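Local coordinates for uncharacterized protein DUF1234 (Pectobacterium atrosepticum SCRI1043, PDB 3BDV) that is an alpha/beta-hydrolase-fold protein that is probably a serine hydrolase, although its substrate is unknown, at residues 102-107 / 122-127; 84-89 / 106-111. One frame throughout, in Å; residues are numbered along the deposited sequence. Where two conformers were deposited one is given.

Contact 1 of 2, residues 102-107 / 122-127; sequences VMLVAP and SPLSVP
Val102 and Leu124 meet methyl to methyl. Their side chains cross at about a right angle, and Val102 CG2 lies 4.0 Å from Leu124 CD1. With CG1 of Val102 anti to the carbonyl carbon (chi1 -61°), CG2 falls between the backbone N and the carbonyl carbon and meets Leu124, which leaves CG1 for a second partner. Val102 was deposited in two conformers, so these side-chain contacts hold for the one described. Leu124 comes from the loop and points its CB toward the strand; its CD1 does the touching. This methyl touches two strand side chains, for it also lies 4.2 Å from Leu104 CD1. Val126 adds a looser contact, with its CG2 4.3 Å from Val102 CG1.

One polar bond joins the segments. Val102 N donates to Pro127 O at 3.0 Å, with an N-H...O angle of 155°. Pro127 immediately precedes strand 128-132. The bond therefore comes just ahead of the parallel pairing that continues through Leu129 and Phe131, the backbone partners of Val102 and Leu104. Helix 83-93 covers the same face of the sheet: Val102 touches Val92, and Leu104 touches Ala85.

The contact thus joins a central strand of the parallel sheet to the loop leading into the next strand. Its chemistry is mostly apolar. The methyl contacts are non-directional, whereas the single backbone bond satisfies a buried amide and sets the strand against Pro127.

Contact 2 of 2, residues 84-89 / 106-111; sequences GALAAC and APAEPM
Ala108 O is the polar atom at the middle of this contact, and the branched end of Leu86 closes on it. Leu86 CD1 is 3.2 Å from Ala108 O, and CD2 is 3.3 Å away. CG lies 3.6 Å from the same oxygen. The oxygen lies almost straight beyond the CB-CG bond of Leu86, with the two methyls on either side of that line. These are close van der Waals contacts of methyls with a carbonyl oxygen; the segments share no hydrogen bond.

Leu86 reaches this place because CG is anti to its carbonyl carbon (chi1 -62°) and the chain runs on extended to CD1 (chi2 -178°). Both methyls also reach Pro110: CD1 lies 4.0 Å from its CA and CD2 4.3 Å from its CG. CD1 meets the methyl of Ala108 as well. One residue earlier on the helix, Ala85 points its CB at Pro107 and lies 3.9 Å from Pro107 CA.

Helix 83-93 is thereby packed on the loop that leaves strand 99-105. Gly84 belongs to a Gly-Xaa-Ser-Xaa-Gly sequence consistent with the nucleophile elbow of this fold. Glu109 points its CB away from helix 83-93; its carboxylate forms a salt bridge with Arg143 and a hydrogen bond with Trp147 of helix 141-151. The chemistry implies that helix 83-93 and the loop meet by van der Waals packing, while Glu109 gives the loop polar bonds to helix 141-151.

Contacts 1 and 2 have centres about 9 Å apart and share Ala106 and Pro107, where strand 99-105 runs into its loop. Leu104 and Leu124 of contact 1 both reach helix 83-93: Leu104 CD2 lies 3.4 Å from Ala85 O and 4.0 Å from Ala88 CB, and Leu124 CD2 lies 3.8 Å from Cys89 SG in the conformer described. The side chain of Leu104 also lies near the probable nucleophile elbow, without touching it. The side chain of Leu124 is about 6 Å from that of Asp152, which binds calcium in a crystal structure of this protein, though not in this chain. The side chain of Pro110 is about 10 Å from a bound calcium ion.

Contact 1 of 2, residues 102-107 / 122-127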
ATOM      1  N   VAL A 102      -7.138  -2.211  -0.584  1.00 22.15           N
ATOM      2  CA  VAL A 102      -5.685  -2.182  -0.587  0.50 22.12           C
ATOM      3  C   VAL A 102      -5.206  -1.113  -1.547  1.00 19.99           C
ATOM      4  O   VAL A 102      -5.812  -0.834  -2.581  1.00 23.31           O
ATOM      5  CB  VAL A 102      -5.019  -3.567  -0.907  0.50 20.87           C
ATOM      6  CG1 VAL A 102      -5.401  -4.634   0.121  0.50 23.00           C
ATOM      7  CG2 VAL A 102      -5.344  -4.008  -2.308  0.50 26.27           C
HETATM    8  N   MSE A 103      -4.148  -0.443  -1.131  1.00 16.76           N
HETATM    9  CA  MSE A 103      -3.484   0.623  -1.903  1.00 18.11           C
HETATM   10  C   MSE A 103      -2.084   0.128  -2.173  1.00 18.37           C
HETATM   11  O   MSE A 103      -1.329  -0.125  -1.214  1.00 19.92           O
HETATM   12  CB  MSE A 103      -3.460   1.941  -1.110  1.00 20.21           C
HETATM   13  CG  MSE A 103      -2.667   2.979  -1.739  1.00 18.54           C
HETATM   14 SE   MSE A 103      -3.176   4.706  -0.965  0.75 19.80          SE
HETATM   15  CE  MSE A 103      -1.724   5.769  -1.523  1.00 21.54           C
ATOM     16  N   LEU A 104      -1.760  -0.054  -3.452  1.00 16.97           N
ATOM     17  CA  LEU A 104      -0.506  -0.667  -3.937  1.00 18.53           C
ATOM     18  C   LEU A 104       0.319   0.435  -4.591  1.00 18.98           C
ATOM     19  O   LEU A 104       0.042   0.899  -5.677  1.00 22.01           O
ATOM     20  CB  LEU A 104      -0.761  -1.799  -4.929  1.00 20.12           C
ATOM     21  CG  LEU A 104      -1.711  -2.860  -4.412  1.00 18.15           C
ATOM     22  CD1 LEU A 104      -2.049  -4.022  -5.407  1.00 22.94           C
ATOM     23  CD2 LEU A 104      -1.171  -3.423  -3.087  1.00 22.77           C
ATOM     24  N   VAL A 105       1.381   0.832  -3.908  1.00 17.77           N
ATOM     25  CA  VAL A 105       2.167   1.945  -4.387  1.00 17.84           C
ATOM     26  C   VAL A 105       3.486   1.405  -4.916  1.00 18.72           C
ATOM     27  O   VAL A 105       4.258   0.816  -4.163  1.00 19.19           O
ATOM     28  CB  VAL A 105       2.460   2.951  -3.253  1.00 18.98           C
ATOM     29  CG1 VAL A 105       3.365   4.128  -3.815  1.00 18.28           C
ATOM     30  CG2 VAL A 105       1.137   3.450  -2.614  1.00 20.55           C
ATOM     31  N   ALA A 106       3.720   1.585  -6.209  1.00 18.32           N
ATOM     32  CA  ALA A 106       4.939   1.047  -6.861  1.00 20.35           C
ATOM     33  C   ALA A 106       5.092  -0.457  -6.564  1.00 19.30           C
ATOM     34  O   ALA A 106       6.142  -0.923  -6.108  1.00 19.69           O
ATOM     35  CB  ALA A 106       6.217   1.832  -6.461  1.00 17.82           C
ATOM     36  N   PRO A 107       4.050  -1.243  -6.867  1.00 17.99           N
ATOM     37  CA  PRO A 107       4.212  -2.683  -6.718  1.00 19.04           C
ATOM     38  C   PRO A 107       5.361  -3.126  -7.609  1.00 18.81           C
ATOM     39  O   PRO A 107       5.512  -2.617  -8.720  1.00 20.26           O
ATOM     40  CB  PRO A 107       2.886  -3.240  -7.221  1.00 22.25           C
ATOM     41  CG  PRO A 107       2.427  -2.324  -8.122  1.00 21.75           C
ATOM     42  CD  PRO A 107       2.806  -0.945  -7.591  1.00 21.05           C
ATOM     43  N   SER A 122      -5.005 -12.151 -11.402  1.00 27.17           N
ATOM     44  CA  SER A 122      -6.438 -12.330 -11.247  1.00 26.99           C
ATOM     45  C   SER A 122      -6.985 -11.303 -10.256  1.00 26.32           C
ATOM     46  O   SER A 122      -6.239 -10.752  -9.419  1.00 24.13           O
ATOM     47  CB  SER A 122      -6.765 -13.776 -10.844  1.00 29.33           C
ATOM     48  OG  SER A 122      -6.019 -14.196  -9.731  1.00 35.40           O
ATOM     49  N   PRO A 123      -8.283 -11.018 -10.359  1.00 26.96           N
ATOM     50  CA  PRO A 123      -8.870  -9.971  -9.556  1.00 28.12           C
ATOM     51  C   PRO A 123      -8.720 -10.133  -8.082  1.00 27.50           C
ATOM     52  O   PRO A 123      -8.897 -11.238  -7.538  1.00 30.52           O
ATOM     53  CB  PRO A 123     -10.342 -10.014  -9.943  1.00 26.77           C
ATOM     54  CG  PRO A 123     -10.362 -10.606 -11.253  1.00 31.83           C
ATOM     55  CD  PRO A 123      -9.288 -11.635 -11.230  1.00 27.96           C
ATOM     56  N   LEU A 124      -8.443  -9.024  -7.424  1.00 25.60           N
ATOM     57  CA  LEU A 124      -8.391  -8.996  -5.987  1.00 27.14           C
ATOM     58  C   LEU A 124      -9.863  -8.916  -5.510  1.00 28.97           C
ATOM     59  O   LEU A 124     -10.711  -8.250  -6.112  1.00 28.84           O
ATOM     60  CB  LEU A 124      -7.596  -7.813  -5.464  1.00 27.11           C
ATOM     61  CG  LEU A 124      -6.098  -7.874  -5.834  1.00 33.33           C
ATOM     62  CD1 LEU A 124      -5.347  -6.682  -5.301  1.00 33.13           C
ATOM     63  CD2 LEU A 124      -5.496  -9.159  -5.312  1.00 37.46           C
ATOM     64  N   SER A 125     -10.158  -9.605  -4.437  1.00 28.94           N
ATOM     65  CA  SER A 125     -11.544  -9.683  -4.004  1.00 31.52           C
ATOM     66  C   SER A 125     -12.004  -8.370  -3.353  1.00 29.92           C
ATOM     67  O   SER A 125     -13.157  -8.261  -2.958  1.00 25.25           O
ATOM     68  CB  SER A 125     -11.685 -10.838  -3.015  1.00 29.08           C
ATOM     69  OG  SER A 125     -10.867 -10.614  -1.869  1.00 36.60           O
ATOM     70  N   VAL A 126     -11.112  -7.387  -3.218  1.00 26.47           N
ATOM     71  CA  VAL A 126     -11.473  -6.131  -2.543  1.00 25.39           C
ATOM     72  C   VAL A 126     -11.093  -4.969  -3.406  1.00 23.91           C
ATOM     73  O   VAL A 126     -10.200  -5.094  -4.257  1.00 25.83           O
ATOM     74  CB  VAL A 126     -10.730  -5.971  -1.225  1.00 23.85           C
ATOM     75  CG1 VAL A 126     -11.072  -7.132  -0.306  1.00 33.12           C
ATOM     76  CG2 VAL A 126      -9.206  -5.884  -1.482  1.00 26.07           C
ATOM     77  N   PRO A 127     -11.716  -3.811  -3.170  1.00 21.78           N
ATOM     78  CA  PRO A 127     -11.310  -2.607  -3.881  1.00 22.38           C
ATOM     79  C   PRO A 127      -9.823  -2.287  -3.739  1.00 21.39           C
ATOM     80  O   PRO A 127      -9.271  -2.310  -2.622  1.00 21.51           O
ATOM     81  CB  PRO A 127     -12.201  -1.505  -3.250  1.00 20.92           C
ATOM     82  CG  PRO A 127     -13.414  -2.273  -2.789  1.00 22.82           C
ATOM     83  CD  PRO A 127     -12.888  -3.568  -2.298  1.00 23.58           C
TER

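Contact 2 of 2, residues 84-89 / 106-111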
ATOM      1  N   GLY A  84       6.265  -4.897  -0.302  1.00 19.64           N
ATOM      2  CA  GLY A  84       5.126  -4.795   0.599  1.00 20.05           C
ATOM      3  C   GLY A  84       3.798  -4.815  -0.129  1.00 19.94           C
ATOM      4  O   GLY A  84       2.840  -5.406   0.365  1.00 21.48           O
ATOM      5  N   ALA A  85       3.717  -4.193  -1.301  1.00 19.25           N
ATOM      6  CA  ALA A  85       2.481  -4.195  -2.040  1.00 19.90           C
ATOM      7  C   ALA A  85       2.203  -5.575  -2.599  1.00 20.35           C
ATOM      8  O   ALA A  85       1.058  -6.015  -2.652  1.00 18.45           O
ATOM      9  CB  ALA A  85       2.539  -3.156  -3.187  1.00 18.91           C
ATOM     10  N   LEU A  86       3.251  -6.248  -3.083  1.00 18.36           N
ATOM     11  CA  LEU A  86       3.069  -7.664  -3.458  1.00 18.93           C
ATOM     12  C   LEU A  86       2.559  -8.483  -2.304  1.00 18.90           C
ATOM     13  O   LEU A  86       1.669  -9.330  -2.481  1.00 21.15           O
ATOM     14  CB  LEU A  86       4.324  -8.274  -4.044  1.00 19.16           C
ATOM     15  CG  LEU A  86       4.763  -7.589  -5.340  1.00 17.90           C
ATOM     16  CD1 LEU A  86       6.016  -8.265  -5.921  1.00 20.83           C
ATOM     17  CD2 LEU A  86       3.641  -7.490  -6.361  1.00 20.32           C
ATOM     18  N   ALA A  87       3.123  -8.303  -1.122  1.00 20.18           N
ATOM     19  CA  ALA A  87       2.626  -9.086   0.014  1.00 19.12           C
ATOM     20  C   ALA A  87       1.167  -8.808   0.302  1.00 20.35           C
ATOM     21  O   ALA A  87       0.412  -9.730   0.603  1.00 19.29           O
ATOM     22  CB  ALA A  87       3.489  -8.808   1.260  1.00 19.49           C
ATOM     23  N   ALA A  88       0.758  -7.540   0.197  1.00 17.88           N
ATOM     24  CA  ALA A  88      -0.620  -7.117   0.432  1.00 20.17           C
ATOM     25  C   ALA A  88      -1.491  -7.858  -0.585  1.00 20.65           C
ATOM     26  O   ALA A  88      -2.531  -8.415  -0.231  1.00 19.05           O
ATOM     27  CB  ALA A  88      -0.800  -5.591   0.282  1.00 19.67           C
ATOM     28  N   CYS A  89      -1.043  -7.881  -1.839  1.00 20.85           N
ATOM     29  CA  CYS A  89      -1.776  -8.560  -2.888  0.70 20.76           C
ATOM     30  C   CYS A  89      -1.924 -10.051  -2.567  1.00 19.51           C
ATOM     31  O   CYS A  89      -2.994 -10.595  -2.666  1.00 20.64           O
ATOM     32  CB  CYS A  89      -1.060  -8.343  -4.202  0.70 18.97           C
ATOM     33  SG  CYS A  89      -1.719  -9.213  -5.582  0.70 23.65           S
ATOM     34  N   ALA A 106       3.720   1.585  -6.209  1.00 18.32           N
ATOM     35  CA  ALA A 106       4.939   1.047  -6.861  1.00 20.35           C
ATOM     36  C   ALA A 106       5.092  -0.457  -6.564  1.00 19.30           C
ATOM     37  O   ALA A 106       6.142  -0.923  -6.108  1.00 19.69           O
ATOM     38  CB  ALA A 106       6.217   1.832  -6.461  1.00 17.82           C
ATOM     39  N   PRO A 107       4.050  -1.243  -6.867  1.00 17.99           N
ATOM     40  CA  PRO A 107       4.212  -2.683  -6.718  1.00 19.04           C
ATOM     41  C   PRO A 107       5.361  -3.126  -7.609  1.00 18.81           C
ATOM     42  O   PRO A 107       5.512  -2.617  -8.720  1.00 20.26           O
ATOM     43  CB  PRO A 107       2.886  -3.240  -7.221  1.00 22.25           C
ATOM     44  CG  PRO A 107       2.427  -2.324  -8.122  1.00 21.75           C
ATOM     45  CD  PRO A 107       2.806  -0.945  -7.591  1.00 21.05           C
ATOM     46  N   ALA A 108       6.179  -4.055  -7.122  1.00 19.37           N
ATOM     47  CA  ALA A 108       7.261  -4.564  -7.927  1.00 19.84           C
ATOM     48  C   ALA A 108       6.741  -5.665  -8.888  1.00 19.55           C
ATOM     49  O   ALA A 108       5.824  -6.384  -8.549  1.00 20.30           O
ATOM     50  CB  ALA A 108       8.377  -5.087  -7.011  1.00 19.97           C
ATOM     51  N   GLU A 109       7.390  -5.813 -10.033  1.00 19.37           N
ATOM     52  CA  GLU A 109       7.191  -6.967 -10.888  1.00 18.12           C
ATOM     53  C   GLU A 109       7.572  -8.212 -10.084  1.00 19.28           C
ATOM     54  O   GLU A 109       8.683  -8.311  -9.556  1.00 18.59           O
ATOM     55  CB  GLU A 109       8.073  -6.806 -12.150  1.00 19.99           C
ATOM     56  CG  GLU A 109       7.929  -7.881 -13.172  1.00 20.01           C
ATOM     57  CD  GLU A 109       6.601  -7.834 -13.896  1.00 19.57           C
ATOM     58  OE1 GLU A 109       6.351  -6.851 -14.623  1.00 22.23           O
ATOM     59  OE2 GLU A 109       5.821  -8.788 -13.753  1.00 18.30           O
ATOM     60  N   PRO A 110       6.635  -9.166  -9.955  1.00 18.51           N
ATOM     61  CA  PRO A 110       6.980 -10.354  -9.142  1.00 19.26           C
ATOM     62  C   PRO A 110       8.290 -11.109  -9.463  1.00 21.53           C
ATOM     63  O   PRO A 110       8.999 -11.592  -8.559  1.00 20.14           O
ATOM     64  CB  PRO A 110       5.755 -11.224  -9.328  1.00 15.85           C
ATOM     65  CG  PRO A 110       4.656 -10.262  -9.501  1.00 21.56           C
ATOM     66  CD  PRO A 110       5.210  -9.179 -10.330  1.00 18.43           C
HETATM   67  N   MSE A 111       8.678 -11.121 -10.719  1.00 20.48           N
HETATM   68  CA  MSE A 111       9.906 -11.801 -11.088  1.00 19.24           C
HETATM   69  C   MSE A 111      11.130 -11.193 -10.429  1.00 20.32           C
HETATM   70  O   MSE A 111      12.097 -11.924 -10.159  1.00 17.64           O
HETATM   71  CB  MSE A 111      10.042 -11.834 -12.619  1.00 21.01           C
HETATM   72  CG  MSE A 111      11.331 -12.443 -13.184  1.00 18.01           C
HETATM   73 SE   MSE A 111      11.083 -14.315 -13.261  0.75 22.67          SE
HETATM   74  CE  MSE A 111       9.841 -14.406 -14.795  1.00 25.83           C
TER